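Local coordinates for protein endoglucanase (Komagataeibacter sucrofermentans, PDB 6VC5) that probably hydrolyses internal beta-1,4-glucosidic linkages in cellulose and related beta-glucans, as a member of glycoside hydrolase family 8, at residues 8-12 and 42-48; 36-40 and 55-59; 228-232 and 308-312. All blocks are in the same frame, centred on the assembly; numbering follows the deposited sequence.

Contact 1: residues 8-12 and 42-48; sequences WAIFR and FSAAAGD
D48 OD2 is gripped by two donors from segment 8-12, the indole of W8 and the guanidinium of R12. W8 NE1 donates to D48 OD2 over 2.9 Å with an N-H...O angle of 175°; the oxygen lies in the indole plane and accepts the bond through its anti lone pair. R12 NH1 reaches D48 OD2 at 2.7 Å in a salt bridge of a different geometry: the carboxylate oxygen sits in the guanidinium plane, but the nitrogen comes from above the carboxylate plane, and the N-H...O angle is a bent 142°. The bend of the R12 chain at chi3 swings NH1 over to the aspartate. Two donors on one oxygen probably stabilise the ionised carboxylate. D48 OD1 meanwhile caps A51 N at the start of helix 49-62, directly after the Schellman motif in which G47, at positive phi, ends helix 33-46.

Away from NE1, the indole packs on helix 33-46. S43 CA stands over one face of the ring, R12 CB covers the opposite face, and W8 CE3 is 3.5 Å from F42 CB. A46 CB touches W8 CD1 at 3.7 Å. The F42 ring turns its edge to the face of F11 in a T-shaped pair, with planes at a right angle and centroids 5.2 Å apart.

Helices 4-15 and 33-46 run roughly antiparallel, at 148° between the short segments, while helix 300-313 covers F42 through M307, L308 and I311, and A51 of helix 49-62 touches W8.

Contact 2: residues 36-40 and 55-59; sequences QGYGM and IWVWA
I55 opens the second segment with its branches packed against helix 33-46. Its CG2 methyl lies 3.5 Å from M40 CG and 3.4 Å from Q36 NE2, while CD1 reaches the backbone of G39, 3.8 Å from G39 O. The I55 carbonyl takes a weak hydrogen bond from Q36 NE2; the stronger partners of this amide are the backbone atoms I22 N, for OE1, and G20 O, for NE2.

W56 follows with a Met-aromatic contact. The M40 chain, bent at its last torsion, brings CE to 3.6 Å from W56 CE3, and SD approaches the ring obliquely, 69° off its normal. At W58 the six-membered ring meets the Q36 amide with the two planes 48° apart, Q36 CD being 3.7 Å from W58 CE3. A59 closes the run, its CB 4.0 Å from Q36 CB.

The two helices form an antiparallel pair, at 156° between the short segments. Helix 90-106 lies against M40 through I96, A99 and L100, and S31 of strand 30-32 touches both Q36 and W58.

Contact 3: residues 228-232 and 308-312; sequences LYLSW and LAYIA
This is an apolar helix-helix contact between the C-terminal turn of helix 225-232 and helix 300-313, near the centre of a chain whose family 8 fold is an (alpha/alpha)6 barrel. The evidence for near-parallel packing is an angle of 16° between the short axes, which approach to 10.4 Å; no hydrogen bond crosses between the segments.

W232 contributes the largest single share of the interface. Its CG is anti to the backbone N (chi1 -176°), which sends the indole across to L308, I311 and A312. I311 lies alongside the ring and points the same way, its CG2 methyl 3.5 Å from W232 CZ2 in an oblique approach, whereas L308 CD1 meets the ring edge, 4.1 Å from W232 CZ3. One turn earlier, L228 divides its two methyls: CD2 packs on L308 CB at 4.0 Å, and CD1 reaches A312 CB at the same 4.0 Å. The two leucine side chains cross at about a right angle.

Outside the two segments, W102 of helix 90-106 touches both W232 and I311, and L308 also rests on Y38 of helix 33-46. The closest convergence of the backbones is at W232 and A312, where the ring lies flat over the alanine: A312 CA sits 3.9 Å from the centroid of the W232 five-membered ring, only 6° off its normal, a CH-pi contact over the face.

From the N terminus, contact 1 closes a 29-residue excursion, from helix 4-15 to the C-terminal end of helix 33-46. Contact 2 uses an earlier part of that same helix and closes a short hairpin with helix 49-62, so the two contacts cross along the sequence, their segments alternating. They also touch, W8 CH2 lying 3.9 Å from G39 O. Contact 3 comes later in series, spanning the 75 residues between segments 228-232 and 308-312. F42 and Y38 of helix 33-46 pack on helix 300-313, so helix 33-46 is shared by contacts 1 and 2 and also meets a helix of contact 3.

Contact 1: residues 8-12 and 42-48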
loop_
_atom_site.group_PDB
_atom_site.type_symbol
_atom_site.label_atom_id
_atom_site.label_comp_id
_atom_site.label_asym_id
_atom_site.label_seq_id
_atom_site.Cartn_x
_atom_site.Cartn_y
_atom_site.Cartn_z
ATOM N N TRP A 8 10.645 10.409 -10.310
ATOM C CA TRP A 8 11.495 9.872 -9.249
ATOM C C TRP A 8 12.594 10.857 -8.861
ATOM O O TRP A 8 12.891 11.025 -7.674
ATOM C CB TRP A 8 12.092 8.518 -9.643
ATOM C CG TRP A 8 13.292 8.116 -8.788
ATOM C CD1 TRP A 8 14.581 7.969 -9.216
ATOM C CD2 TRP A 8 13.306 7.830 -7.375
ATOM N NE1 TRP A 8 15.391 7.603 -8.165
ATOM C CE2 TRP A 8 14.635 7.508 -7.027
ATOM C CE3 TRP A 8 12.323 7.802 -6.378
ATOM C CZ2 TRP A 8 15.009 7.164 -5.723
ATOM C CZ3 TRP A 8 12.698 7.466 -5.078
ATOM C CH2 TRP A 8 14.035 7.149 -4.766
ATOM N N ALA A 9 13.192 11.537 -9.843
ATOM C CA ALA A 9 14.246 12.501 -9.532
ATOM C C ALA A 9 13.751 13.594 -8.587
ATOM O O ALA A 9 14.486 14.035 -7.695
ATOM C CB ALA A 9 14.798 13.110 -10.817
ATOM N N ILE A 10 12.510 14.049 -8.768
ATOM C CA ILE A 10 11.924 15.024 -7.851
ATOM C C ILE A 10 11.712 14.414 -6.468
ATOM O O ILE A 10 12.071 15.015 -5.446
ATOM C CB ILE A 10 10.610 15.581 -8.425
ATOM C CG1 ILE A 10 10.858 16.321 -9.740
ATOM C CG2 ILE A 10 9.954 16.506 -7.430
ATOM C CD1 ILE A 10 9.581 16.495 -10.567
ATOM N N PHE A 11 11.085 13.228 -6.412
ATOM C CA PHE A 11 10.881 12.547 -5.136
ATOM C C PHE A 11 12.205 12.348 -4.417
ATOM O O PHE A 11 12.329 12.645 -3.222
ATOM C CB PHE A 11 10.196 11.195 -5.369
ATOM C CG PHE A 11 9.718 10.522 -4.107
ATOM C CD1 PHE A 11 8.416 10.700 -3.659
ATOM C CD2 PHE A 11 10.566 9.707 -3.374
ATOM C CE1 PHE A 11 7.964 10.072 -2.492
ATOM C CE2 PHE A 11 10.125 9.077 -2.209
ATOM C CZ PHE A 11 8.828 9.261 -1.770
ATOM N N ARG A 12 13.211 11.875 -5.152
ATOM C CA ARG A 12 14.516 11.595 -4.564
ATOM C C ARG A 12 15.158 12.862 -4.013
ATOM O O ARG A 12 15.731 12.855 -2.914
ATOM C CB ARG A 12 15.421 10.941 -5.611
ATOM C CG ARG A 12 16.793 10.541 -5.084
ATOM C CD ARG A 12 17.711 10.146 -6.230
ATOM N NE ARG A 12 17.954 11.257 -7.142
ATOM C CZ ARG A 12 18.178 11.123 -8.448
ATOM N NH1 ARG A 12 18.190 9.918 -9.003
ATOM N NH2 ARG A 12 18.385 12.196 -9.204
ATOM N N PHE A 42 10.054 2.819 -6.284
ATOM C CA PHE A 42 10.185 3.900 -7.259
ATOM C C PHE A 42 11.552 3.876 -7.943
ATOM O O PHE A 42 11.650 4.113 -9.154
ATOM C CB PHE A 42 9.969 5.265 -6.597
ATOM C CG PHE A 42 8.640 5.436 -5.886
ATOM C CD1 PHE A 42 7.566 4.600 -6.127
ATOM C CD2 PHE A 42 8.491 6.462 -4.964
ATOM C CE1 PHE A 42 6.347 4.780 -5.452
ATOM C CE2 PHE A 42 7.290 6.648 -4.294
ATOM C CZ PHE A 42 6.220 5.794 -4.537
ATOM N N SER A 43 12.622 3.619 -7.180
ATOM C CA SER A 43 13.956 3.552 -7.766
ATOM C C SER A 43 14.108 2.345 -8.686
ATOM O O SER A 43 14.771 2.441 -9.724
ATOM C CB SER A 43 15.037 3.591 -6.677
ATOM O OG SER A 43 14.974 2.472 -5.824
ATOM N N ALA A 44 13.491 1.211 -8.338
ATOM C CA ALA A 44 13.507 0.062 -9.250
ATOM C C ALA A 44 12.766 0.377 -10.547
ATOM O O ALA A 44 13.251 0.070 -11.642
ATOM C CB ALA A 44 12.888 -1.156 -8.565
ATOM N N ALA A 45 11.574 0.976 -10.441
ATOM C CA ALA A 45 10.802 1.333 -11.633
ATOM C C ALA A 45 11.542 2.353 -12.495
ATOM O O ALA A 45 11.499 2.286 -13.730
ATOM C CB ALA A 45 9.438 1.882 -11.215
ATOM N N ALA A 46 12.214 3.316 -11.865
ATOM C CA ALA A 46 12.942 4.359 -12.575
ATOM C C ALA A 46 14.307 3.909 -13.086
ATOM O O ALA A 46 14.906 4.618 -13.901
ATOM C CB ALA A 46 13.131 5.563 -11.652
ATOM N N GLY A 47 14.811 2.766 -12.633
ATOM C CA GLY A 47 16.117 2.295 -13.059
ATOM C C GLY A 47 17.295 2.931 -12.355
ATOM O O GLY A 47 18.384 2.998 -12.928
ATOM N N ASP A 48 17.113 3.392 -11.118
ATOM C CA ASP A 48 18.169 4.070 -10.357
ATOM C C ASP A 48 18.763 3.063 -9.374
ATOM O O ASP A 48 18.382 2.984 -8.198
ATOM C CB ASP A 48 17.575 5.296 -9.647
ATOM C CG ASP A 48 18.616 6.142 -8.929
ATOM O OD1 ASP A 48 19.796 5.743 -8.846
ATOM O OD2 ASP A 48 18.246 7.234 -8.444
#

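Contact 2: residues 36-40 and 55-59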
loop_
_atom_site.group_PDB
_atom_site.type_symbol
_atom_site.label_atom_id
_atom_site.label_comp_id
_atom_site.label_asym_id
_atom_site.label_seq_id
_atom_site.Cartn_x
_atom_site.Cartn_y
_atom_site.Cartn_z
ATOM N N GLN A 36 10.535 3.123 3.113
ATOM C CA GLN A 36 11.658 2.462 2.453
ATOM C C GLN A 36 11.153 1.645 1.267
ATOM O O GLN A 36 11.776 1.617 0.191
ATOM C CB GLN A 36 12.397 1.563 3.449
ATOM C CG GLN A 36 12.991 2.287 4.666
ATOM C CD GLN A 36 13.978 3.370 4.283
ATOM O OE1 GLN A 36 13.782 4.534 4.608
ATOM N NE2 GLN A 36 15.051 2.986 3.585
ATOM N N GLY A 37 9.983 1.021 1.434
ATOM C CA GLY A 37 9.397 0.260 0.350
ATOM C C GLY A 37 9.069 1.117 -0.855
ATOM O O GLY A 37 9.310 0.712 -1.994
ATOM N N TYR A 38 8.520 2.314 -0.621
ATOM C CA TYR A 38 8.267 3.233 -1.728
ATOM C C TYR A 38 9.565 3.644 -2.409
ATOM O O TYR A 38 9.641 3.697 -3.641
ATOM C CB TYR A 38 7.506 4.479 -1.254
ATOM C CG TYR A 38 6.064 4.245 -0.871
ATOM C CD1 TYR A 38 5.272 3.338 -1.563
ATOM C CD2 TYR A 38 5.500 4.948 0.179
ATOM C CE1 TYR A 38 3.949 3.127 -1.205
ATOM C CE2 TYR A 38 4.186 4.751 0.541
ATOM C CZ TYR A 38 3.417 3.837 -0.144
ATOM O OH TYR A 38 2.103 3.647 0.245
ATOM N N GLY A 39 10.590 3.979 -1.619
ATOM C CA GLY A 39 11.862 4.360 -2.210
ATOM C C GLY A 39 12.439 3.256 -3.073
ATOM O O GLY A 39 12.920 3.504 -4.183
ATOM N N MET A 40 12.364 2.016 -2.580
ATOM C CA MET A 40 12.848 0.870 -3.342
ATOM C C MET A 40 12.003 0.637 -4.594
ATOM O O MET A 40 12.534 0.400 -5.688
ATOM C CB MET A 40 12.844 -0.353 -2.429
ATOM C CG MET A 40 13.913 -0.301 -1.346
ATOM S SD MET A 40 13.674 -1.638 -0.121
ATOM C CE MET A 40 14.011 -3.122 -1.142
ATOM N N ILE A 55 19.015 2.153 -0.332
ATOM C CA ILE A 55 17.734 2.131 0.378
ATOM C C ILE A 55 17.452 0.737 0.935
ATOM O O ILE A 55 17.041 0.582 2.089
ATOM C CB ILE A 55 16.599 2.628 -0.532
ATOM C CG1 ILE A 55 16.862 4.053 -1.014
ATOM C CG2 ILE A 55 15.256 2.539 0.223
ATOM C CD1 ILE A 55 16.024 4.432 -2.224
ATOM N N TRP A 56 17.708 -0.298 0.135
ATOM C CA TRP A 56 17.535 -1.667 0.611
ATOM C C TRP A 56 18.523 -2.023 1.725
ATOM O O TRP A 56 18.128 -2.602 2.740
ATOM C CB TRP A 56 17.616 -2.641 -0.565
ATOM C CG TRP A 56 17.736 -4.094 -0.173
ATOM C CD1 TRP A 56 18.648 -4.992 -0.669
ATOM C CD2 TRP A 56 16.912 -4.835 0.745
ATOM N NE1 TRP A 56 18.452 -6.223 -0.106
ATOM C CE2 TRP A 56 17.404 -6.157 0.772
ATOM C CE3 TRP A 56 15.832 -4.505 1.575
ATOM C CZ2 TRP A 56 16.842 -7.152 1.577
ATOM C CZ3 TRP A 56 15.272 -5.509 2.373
ATOM C CH2 TRP A 56 15.784 -6.809 2.363
ATOM N N VAL A 57 19.809 -1.697 1.562
ATOM C CA VAL A 57 20.769 -2.021 2.619
ATOM C C VAL A 57 20.379 -1.346 3.932
ATOM O O VAL A 57 20.456 -1.959 5.007
ATOM C CB VAL A 57 22.209 -1.686 2.188
ATOM C CG1 VAL A 57 23.150 -1.769 3.370
ATOM C CG2 VAL A 57 22.657 -2.658 1.117
ATOM N N TRP A 58 19.917 -0.092 3.873
ATOM C CA TRP A 58 19.487 0.566 5.103
ATOM C C TRP A 58 18.303 -0.163 5.732
ATOM O O TRP A 58 18.288 -0.416 6.948
ATOM C CB TRP A 58 19.153 2.042 4.865
ATOM C CG TRP A 58 18.997 2.784 6.176
ATOM C CD1 TRP A 58 19.972 3.448 6.860
ATOM C CD2 TRP A 58 17.808 2.871 6.983
ATOM N NE1 TRP A 58 19.454 3.966 8.029
ATOM C CE2 TRP A 58 18.134 3.617 8.129
ATOM C CE3 TRP A 58 16.501 2.397 6.835
ATOM C CZ2 TRP A 58 17.190 3.910 9.125
ATOM C CZ3 TRP A 58 15.565 2.688 7.828
ATOM C CH2 TRP A 58 15.920 3.438 8.955
ATOM N N ALA A 59 17.303 -0.522 4.922
ATOM C CA ALA A 59 16.122 -1.189 5.469
ATOM C C ALA A 59 16.473 -2.560 6.041
ATOM O O ALA A 59 15.968 -2.950 7.101
ATOM C CB ALA A 59 15.051 -1.335 4.392
#

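Contact 3: residues 228-232 and 308-312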
loop_
_atom_site.group_PDB
_atom_site.type_symbol
_atom_site.label_atom_id
_atom_site.label_comp_id
_atom_site.label_asym_id
_atom_site.label_seq_id
_atom_site.Cartn_x
_atom_site.Cartn_y
_atom_site.Cartn_z
ATOM N N LEU A 228 -6.947 1.970 -6.460
ATOM C CA LEU A 228 -5.712 1.973 -7.243
ATOM C C LEU A 228 -5.128 0.570 -7.393
ATOM O O LEU A 228 -4.793 0.146 -8.504
ATOM C CB LEU A 228 -4.691 2.920 -6.623
ATOM C CG LEU A 228 -3.445 3.053 -7.505
ATOM C CD1 LEU A 228 -3.793 3.732 -8.826
ATOM C CD2 LEU A 228 -2.368 3.813 -6.772
ATOM N N TYR A 229 -4.996 -0.172 -6.285
ATOM C CA TYR A 229 -4.407 -1.509 -6.373
ATOM C C TYR A 229 -5.282 -2.455 -7.186
ATOM O O TYR A 229 -4.759 -3.287 -7.941
ATOM C CB TYR A 229 -4.124 -2.084 -4.979
ATOM C CG TYR A 229 -2.934 -1.464 -4.267
ATOM C CD1 TYR A 229 -1.727 -1.265 -4.935
ATOM C CD2 TYR A 229 -3.008 -1.110 -2.917
ATOM C CE1 TYR A 229 -0.639 -0.710 -4.293
ATOM C CE2 TYR A 229 -1.914 -0.555 -2.270
ATOM C CZ TYR A 229 -0.742 -0.357 -2.968
ATOM O OH TYR A 229 0.353 0.193 -2.336
ATOM N N LEU A 230 -6.613 -2.352 -7.043
ATOM C CA LEU A 230 -7.518 -3.199 -7.819
ATOM C C LEU A 230 -7.415 -2.891 -9.305
ATOM O O LEU A 230 -7.372 -3.810 -10.135
ATOM C CB LEU A 230 -8.956 -3.004 -7.349
ATOM C CG LEU A 230 -9.292 -3.543 -5.961
ATOM C CD1 LEU A 230 -10.747 -3.205 -5.620
ATOM C CD2 LEU A 230 -9.043 -5.036 -5.892
ATOM N N SER A 231 -7.368 -1.607 -9.663
ATOM C CA SER A 231 -7.213 -1.243 -11.072
ATOM C C SER A 231 -5.874 -1.731 -11.616
ATOM O O SER A 231 -5.808 -2.337 -12.695
ATOM C CB SER A 231 -7.338 0.269 -11.233
ATOM O OG SER A 231 -7.272 0.615 -12.606
ATOM N N TRP A 232 -4.800 -1.485 -10.868
ATOM C CA TRP A 232 -3.452 -1.852 -11.299
ATOM C C TRP A 232 -3.348 -3.353 -11.564
ATOM O O TRP A 232 -2.748 -3.778 -12.560
ATOM C CB TRP A 232 -2.518 -1.412 -10.174
ATOM C CG TRP A 232 -1.038 -1.567 -10.320
ATOM C CD1 TRP A 232 -0.343 -2.217 -11.301
ATOM C CD2 TRP A 232 -0.069 -1.056 -9.408
ATOM N NE1 TRP A 232 1.017 -2.131 -11.048
ATOM C CE2 TRP A 232 1.203 -1.423 -9.888
ATOM C CE3 TRP A 232 -0.158 -0.307 -8.229
ATOM C CZ2 TRP A 232 2.378 -1.077 -9.220
ATOM C CZ3 TRP A 232 1.003 0.034 -7.568
ATOM C CH2 TRP A 232 2.258 -0.345 -8.069
ATOM N N LEU A 308 2.843 6.284 -7.035
ATOM C CA LEU A 308 2.195 4.984 -7.194
ATOM C C LEU A 308 1.263 4.986 -8.403
ATOM O O LEU A 308 1.189 4.002 -9.154
ATOM C CB LEU A 308 1.401 4.676 -5.929
ATOM C CG LEU A 308 1.967 4.037 -4.664
ATOM C CD1 LEU A 308 2.533 2.626 -4.843
ATOM C CD2 LEU A 308 2.987 4.972 -3.993
ATOM N N ALA A 309 0.552 6.097 -8.624
ATOM C CA ALA A 309 -0.319 6.196 -9.793
ATOM C C ALA A 309 0.458 6.179 -11.110
ATOM O O ALA A 309 -0.006 5.587 -12.092
ATOM C CB ALA A 309 -1.180 7.448 -9.692
ATOM N N TYR A 310 1.616 6.854 -11.166
ATOM C CA TYR A 310 2.472 6.794 -12.351
ATOM C C TYR A 310 2.905 5.365 -12.643
ATOM O O TYR A 310 2.911 4.934 -13.802
ATOM C CB TYR A 310 3.723 7.660 -12.161
ATOM C CG TYR A 310 3.539 9.111 -12.529
ATOM C CD1 TYR A 310 3.731 9.546 -13.841
ATOM C CD2 TYR A 310 3.182 10.045 -11.577
ATOM C CE1 TYR A 310 3.556 10.874 -14.185
ATOM C CE2 TYR A 310 3.007 11.377 -11.910
ATOM C CZ TYR A 310 3.194 11.786 -13.215
ATOM O OH TYR A 310 3.008 13.117 -13.529
ATOM N N ILE A 311 3.263 4.617 -11.597
ATOM C CA ILE A 311 3.715 3.239 -11.772
ATOM C C ILE A 311 2.565 2.364 -12.250
ATOM O O ILE A 311 2.735 1.526 -13.150
ATOM C CB ILE A 311 4.391 2.734 -10.484
ATOM C CG1 ILE A 311 5.676 3.528 -10.257
ATOM C CG2 ILE A 311 4.703 1.232 -10.569
ATOM C CD1 ILE A 311 6.340 3.272 -8.942
ATOM N N ALA A 312 1.371 2.567 -11.684
ATOM C CA ALA A 312 0.201 1.805 -12.108
ATOM C C ALA A 312 -0.202 2.122 -13.550
ATOM O O ALA A 312 -0.568 1.210 -14.306
ATOM C CB ALA A 312 -0.960 2.075 -11.146
#